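Local coordinates for uncharacterized protein (Thermanaerovibrio acidaminovorans, PDB 3QOO) that is of unknown function but, as a hot-dog protein related to fluoroacetyl-CoA-specific thioesterases, may act on acyl-CoA thioesters, at residues 16-21 with 48-53; 67-72 with 118-123. One frame throughout, in Å; residues are numbered along the deposited sequence. Where two conformers were deposited one is given.

Contact 1: residues 16-21 with 48-53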
loop_
_atom_site.group_PDB
_atom_site.type_symbol
_atom_site.label_atom_id
_atom_site.label_comp_id
_atom_site.label_asym_id
_atom_site.label_seq_id
_atom_site.Cartn_x
_atom_site.Cartn_y
_atom_site.Cartn_z
ATOM N N ARG A 16 13.663 12.992 3.481
ATOM C CA ARG A 16 12.689 14.061 3.573
ATOM C C ARG A 16 11.607 13.658 4.563
ATOM O O ARG A 16 11.377 12.462 4.841
ATOM C CB ARG A 16 12.090 14.385 2.196
ATOM C CG ARG A 16 13.107 14.986 1.208
ATOM C CD ARG A 16 12.425 15.354 -0.111
ATOM N NE ARG A 16 11.747 16.636 0.030
ATOM C CZ ARG A 16 12.286 17.820 -0.272
ATOM N NH1 ARG A 16 13.523 17.907 -0.770
ATOM N NH2 ARG A 16 11.584 18.933 -0.077
ATOM N N ARG A 17 10.925 14.672 5.081
ATOM C CA ARG A 17 9.849 14.494 6.026
ATOM C C ARG A 17 8.655 15.256 5.602
ATOM O O ARG A 17 8.777 16.316 4.987
ATOM C CB ARG A 17 10.254 14.991 7.387
ATOM C CG ARG A 17 11.037 14.090 8.184
ATOM C CD ARG A 17 11.179 14.608 9.585
ATOM N NE ARG A 17 11.647 13.583 10.445
ATOM C CZ ARG A 17 11.887 13.720 11.729
ATOM N NH1 ARG A 17 11.771 14.907 12.311
ATOM N NH2 ARG A 17 12.298 12.657 12.417
HETATM N N MSE A 18 7.488 14.779 6.010
HETATM C CA MSE A 18 6.293 15.604 6.011
HETATM C C MSE A 18 5.353 15.172 7.105
HETATM O O MSE A 18 5.428 14.049 7.584
HETATM C CB MSE A 18 5.606 15.571 4.652
HETATM C CG MSE A 18 5.053 14.244 4.298
HETATM SE SE MSE A 18 4.115 14.151 2.582
HETATM C CE MSE A 18 2.554 15.029 3.120
ATOM N N VAL A 19 4.446 16.067 7.447
ATOM C CA VAL A 19 3.425 15.840 8.444
ATOM C C VAL A 19 2.086 15.734 7.744
ATOM O O VAL A 19 1.724 16.563 6.909
ATOM C CB VAL A 19 3.374 16.925 9.540
ATOM C CG1 VAL A 19 2.361 16.561 10.624
ATOM C CG2 VAL A 19 4.765 17.162 10.099
ATOM N N LYS A 20 1.378 14.659 8.063
ATOM C CA LYS A 20 0.131 14.336 7.432
ATOM C C LYS A 20 -0.938 14.286 8.513
ATOM O O LYS A 20 -0.793 13.498 9.448
ATOM C CB LYS A 20 0.318 12.964 6.760
ATOM C CG LYS A 20 -0.871 12.265 6.305
ATOM C CD LYS A 20 -1.531 12.898 5.141
ATOM C CE LYS A 20 -2.750 12.075 4.769
ATOM N NZ LYS A 20 -3.542 12.669 3.646
ATOM N N LYS A 21 -2.015 15.059 8.369
ATOM C CA LYS A 21 -3.148 14.982 9.292
ATOM C C LYS A 21 -4.085 13.855 8.844
ATOM O O LYS A 21 -4.445 13.739 7.664
ATOM C CB LYS A 21 -3.943 16.297 9.368
ATOM C CG LYS A 21 -4.815 16.323 10.633
ATOM C CD LYS A 21 -5.426 17.623 10.925
ATOM C CE LYS A 21 -4.398 18.653 11.136
ATOM N NZ LYS A 21 -3.858 18.700 12.513
HETATM N N MSE A 48 4.135 7.537 1.802
HETATM C CA MSE A 48 5.470 7.070 1.531
HETATM C C MSE A 48 5.866 7.322 0.077
HETATM O O MSE A 48 6.969 7.826 -0.205
HETATM C CB MSE A 48 5.591 5.589 1.876
HETATM C CG MSE A 48 6.963 4.997 1.506
HETATM SE SE MSE A 48 7.272 3.200 2.251
HETATM C CE MSE A 48 5.823 2.219 1.371
ATOM N N THR A 49 4.955 7.008 -0.832
ATOM C CA THR A 49 5.170 7.218 -2.261
ATOM C C THR A 49 5.413 8.714 -2.539
ATOM O O THR A 49 6.334 9.087 -3.267
ATOM C CB THR A 49 4.002 6.709 -3.096
ATOM O OG1 THR A 49 3.943 5.294 -2.942
ATOM C CG2 THR A 49 4.198 7.069 -4.544
ATOM N N GLN A 50 4.565 9.561 -1.979
ATOM C CA GLN A 50 4.706 10.994 -2.182
ATOM C C GLN A 50 6.085 11.492 -1.778
ATOM O O GLN A 50 6.727 12.238 -2.536
ATOM C CB GLN A 50 3.640 11.759 -1.390
ATOM C CG GLN A 50 3.777 13.260 -1.565
ATOM C CD GLN A 50 2.759 14.049 -0.812
ATOM O OE1 GLN A 50 1.777 13.491 -0.331
ATOM N NE2 GLN A 50 2.942 15.370 -0.755
ATOM N N LEU A 51 6.537 11.092 -0.606
ATOM C CA LEU A 51 7.863 11.514 -0.151
ATOM C C LEU A 51 8.983 10.921 -0.969
ATOM O O LEU A 51 9.957 11.613 -1.248
ATOM C CB LEU A 51 8.067 11.166 1.312
ATOM C CG LEU A 51 7.561 12.165 2.315
ATOM C CD1 LEU A 51 7.776 11.638 3.709
ATOM C CD2 LEU A 51 8.216 13.492 2.135
ATOM N N ALA A 52 8.869 9.656 -1.364
ATOM C CA ALA A 52 9.914 9.039 -2.160
ATOM C C ALA A 52 10.053 9.792 -3.478
ATOM O O ALA A 52 11.170 10.036 -3.940
ATOM C CB ALA A 52 9.574 7.565 -2.395
ATOM N N VAL A 53 8.932 10.147 -4.090
ATOM C CA VAL A 53 8.981 10.897 -5.339
ATOM C C VAL A 53 9.601 12.272 -5.084
ATOM O O VAL A 53 10.410 12.762 -5.903
ATOM C CB VAL A 53 7.568 11.029 -5.948
ATOM C CG1 VAL A 53 7.534 12.020 -7.107
ATOM C CG2 VAL A 53 7.063 9.679 -6.439
#
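Gln50 presents the face of its carboxamide to the selenium of Met18, while its NE2 is hydrogen-bonded to Glu54 OE2 one turn further along the same helix. The Met18 SE sits almost squarely over that flat group, 3.7 Å from Gln50 CD and hardly further from OE1 and NE2. The bend at the last torsion of Met18 (chi3 -75°) swings CE out past the rim of the amide, 3.9 Å from both Gln50 OE1 and Gln50 NE2. Gln50 reaches this place with a fully extended chain, and the two side chains cross at about a right angle. Because the bond to Glu54 occupies NE2, it should help hold the amide plane steady beneath the selenium.

Leu51 carries the apolar part of the contact. Its CG rests 3.8 Å from Met18 CG, and its methyls lean on the strand backbone, CD1 3.9 Å from Arg16 O and CD2 3.9 Å from Arg17 C. Leu51 also packs on Phe87 of the adjacent strand 84-95, so it is buried beneath the sheet's edge. Strand and helix run roughly antiparallel, 140° between their directions, with short-segment axes 8.6 Å apart. This is the hot-dog fold at one margin: the outer strand 15-21 of the curved sheet closing over the central helix 41-56.

Contact 2: residues 67-72 with 118-123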
loop_
_atom_site.group_PDB
_atom_site.type_symbol
_atom_site.label_atom_id
_atom_site.label_comp_id
_atom_site.label_asym_id
_atom_site.label_seq_id
_atom_site.Cartn_x
_atom_site.Cartn_y
_atom_site.Cartn_z
ATOM N N VAL A 67 9.539 5.138 -10.787
ATOM C CA VAL A 67 8.298 4.369 -10.729
ATOM C C VAL A 67 8.427 3.365 -9.604
ATOM O O VAL A 67 9.439 2.757 -9.441
ATOM C CB VAL A 67 8.042 3.660 -12.070
ATOM C CG1 VAL A 67 6.803 2.845 -11.990
ATOM C CG2 VAL A 67 7.886 4.655 -13.229
ATOM N N GLY A 68 7.362 3.166 -8.846
ATOM C CA GLY A 68 7.356 2.217 -7.774
ATOM C C GLY A 68 7.331 0.786 -8.280
ATOM O O GLY A 68 6.476 0.444 -9.130
ATOM N N VAL A 69 8.219 -0.088 -7.788
ATOM C CA VAL A 69 8.143 -1.524 -8.125
ATOM C C VAL A 69 7.879 -2.486 -6.968
ATOM O O VAL A 69 7.551 -3.663 -7.202
ATOM C CB VAL A 69 9.380 -2.046 -8.900
ATOM C CG1 VAL A 69 9.582 -1.303 -10.218
ATOM C CG2 VAL A 69 10.646 -2.077 -8.034
ATOM N N ARG A 70 8.077 -2.032 -5.731
ATOM C CA ARG A 70 7.691 -2.836 -4.588
ATOM C C ARG A 70 7.514 -1.964 -3.385
ATOM O O ARG A 70 8.341 -1.048 -3.153
ATOM C CB ARG A 70 8.795 -3.875 -4.305
ATOM C CG ARG A 70 8.837 -4.549 -2.933
ATOM C CD ARG A 70 9.975 -5.525 -2.895
ATOM N NE ARG A 70 11.307 -4.918 -3.001
ATOM C CZ ARG A 70 12.137 -4.743 -1.984
ATOM N NH1 ARG A 70 11.794 -5.086 -0.750
ATOM N NH2 ARG A 70 13.330 -4.216 -2.202
ATOM N N SER A 71 6.462 -2.198 -2.600
ATOM C CA SER A 71 6.236 -1.504 -1.335
ATOM C C SER A 71 5.863 -2.483 -0.258
ATOM O O SER A 71 5.187 -3.492 -0.530
ATOM C CB SER A 71 5.148 -0.451 -1.465
ATOM O OG SER A 71 5.553 0.621 -2.302
ATOM N N GLU A 72 6.233 -2.202 0.968
ATOM C CA GLU A 72 5.846 -2.965 2.152
ATOM C C GLU A 72 5.554 -2.015 3.276
ATOM O O GLU A 72 6.297 -1.018 3.454
ATOM C CB GLU A 72 6.964 -3.924 2.540
ATOM C CG GLU A 72 6.660 -4.851 3.673
ATOM C CD GLU A 72 7.657 -5.961 3.865
ATOM O OE1 GLU A 72 7.480 -6.688 4.908
ATOM O OE2 GLU A 72 8.686 -6.017 3.070
ATOM N N GLU A 118 10.835 0.263 -3.115
ATOM C CA GLU A 118 11.831 0.194 -4.148
ATOM C C GLU A 118 11.268 0.907 -5.359
ATOM O O GLU A 118 10.156 0.596 -5.782
ATOM C CB GLU A 118 12.165 -1.241 -4.489
ATOM C CG GLU A 118 13.197 -1.423 -5.601
ATOM C CD GLU A 118 13.434 -2.851 -5.966
ATOM O OE1 GLU A 118 13.127 -3.746 -5.152
ATOM O OE2 GLU A 118 13.924 -3.062 -7.097
ATOM N N ARG A 119 12.042 1.836 -5.909
ATOM C CA ARG A 119 11.628 2.573 -7.112
ATOM C C ARG A 119 12.704 2.401 -8.196
ATOM O O ARG A 119 13.894 2.238 -7.884
ATOM C CB ARG A 119 11.444 4.068 -6.795
ATOM C CG ARG A 119 10.426 4.316 -5.698
ATOM C CD ARG A 119 10.041 5.781 -5.509
ATOM N NE ARG A 119 9.341 6.332 -6.660
ATOM C CZ ARG A 119 8.059 6.126 -6.941
ATOM N NH1 ARG A 119 7.255 5.430 -6.107
ATOM N NH2 ARG A 119 7.561 6.625 -8.068
ATOM N N VAL A 120 12.265 2.424 -9.442
ATOM C CA VAL A 120 13.131 2.296 -10.602
ATOM C C VAL A 120 13.138 3.607 -11.377
ATOM O O VAL A 120 12.121 4.270 -11.501
ATOM C CB VAL A 120 12.734 1.093 -11.518
ATOM C CG1 VAL A 120 11.307 1.238 -12.102
ATOM C CG2 VAL A 120 13.742 0.880 -12.639
ATOM N N VAL A 121 14.312 3.988 -11.888
ATOM C CA VAL A 121 14.411 5.144 -12.738
ATOM C C VAL A 121 14.153 4.746 -14.176
ATOM O O VAL A 121 14.755 3.772 -14.677
ATOM C CB VAL A 121 15.796 5.823 -12.602
ATOM C CG1 VAL A 121 15.919 6.943 -13.635
ATOM C CG2 VAL A 121 15.988 6.274 -11.208
ATOM N N VAL A 122 13.222 5.450 -14.826
ATOM C CA VAL A 122 12.810 5.119 -16.172
ATOM C C VAL A 122 12.863 6.380 -17.031
ATOM O O VAL A 122 12.712 7.482 -16.526
ATOM C CB VAL A 122 11.345 4.521 -16.192
ATOM C CG1 VAL A 122 11.170 3.302 -15.274
ATOM C CG2 VAL A 122 10.291 5.574 -15.841
ATOM N N SER A 123 13.021 6.167 -18.335
ATOM C CA SER A 123 12.764 7.165 -19.346
ATOM C C SER A 123 11.258 7.320 -19.531
ATOM O O SER A 123 10.554 6.327 -19.722
ATOM C CB SER A 123 13.344 6.688 -20.672
ATOM O OG SER A 123 12.761 7.358 -21.763
HETATM O O HOH W 1 4.793 5.043 -8.450
#
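Arg119 lays one face of its guanidinium over the Val67-Gly68 peptide, with Gly68 N 3.2 Å above the plane and offset toward the rim. A bend at chi3 (66°) folds the group across the neighbouring strand, where NE is bonded to Ser66 OG, while NH1 reaches back to Gln117 OE1 on its own strand. A water accepts from both Gly68 N and Arg119 NH2, joining the peptide to the group that covers it.

The other guanidinium, that of Arg70, works through its edge. NE and NH2 both grip Glu118 OE1, at 3.1 Å for Arg70 NE and 3.0 Å for Arg70 NH2; the oxygen lies in the guanidinium plane, but the carboxylate is turned 76° against it. Glu118 OE2 pairs with Arg98, which leaves the carboxylate clamped between two arginines. In the conformer given, Val69 CG2 packs against the flat side of the carboxylate, 3.5 Å from Glu118 OE2, and Val69 CG1 meets Val120 CG1 at 3.6 Å; Val67 CG2 also meets Val122 CG2.

Val67 and Val120 exchange two backbone bonds. Beyond Gly68 the register slips by one: Glu118 O takes Val69 N at 2.9 Å and, weakly, Arg70 N. Residues 70-72 then pair antiparallel with the second subunit, so this classic beta bulge lies in the strand that carries the sheet across the interface, as in a hot-dog dimer.

Overall arrangement
From the N terminus, strand 15-21 forms one outer edge of the sheet. The chain then wanders, mostly without regular structure, to helix 41-56, where contact 1 closes that first loop. Contact 2 opens only afterwards, on strand 64-75, and closes once strands 84-95 and 98-107 have been laid down and strand 110-123 returns beside it; the two loops therefore follow in series, neither nested nor crossed. Their centres are 16 Å apart, yet they meet through Arg119, against which Thr49, Ala52 and Val53 pack. Contact 1 thus ties the helix to one margin of the sheet, while contact 2 builds the other, where the second subunit joins.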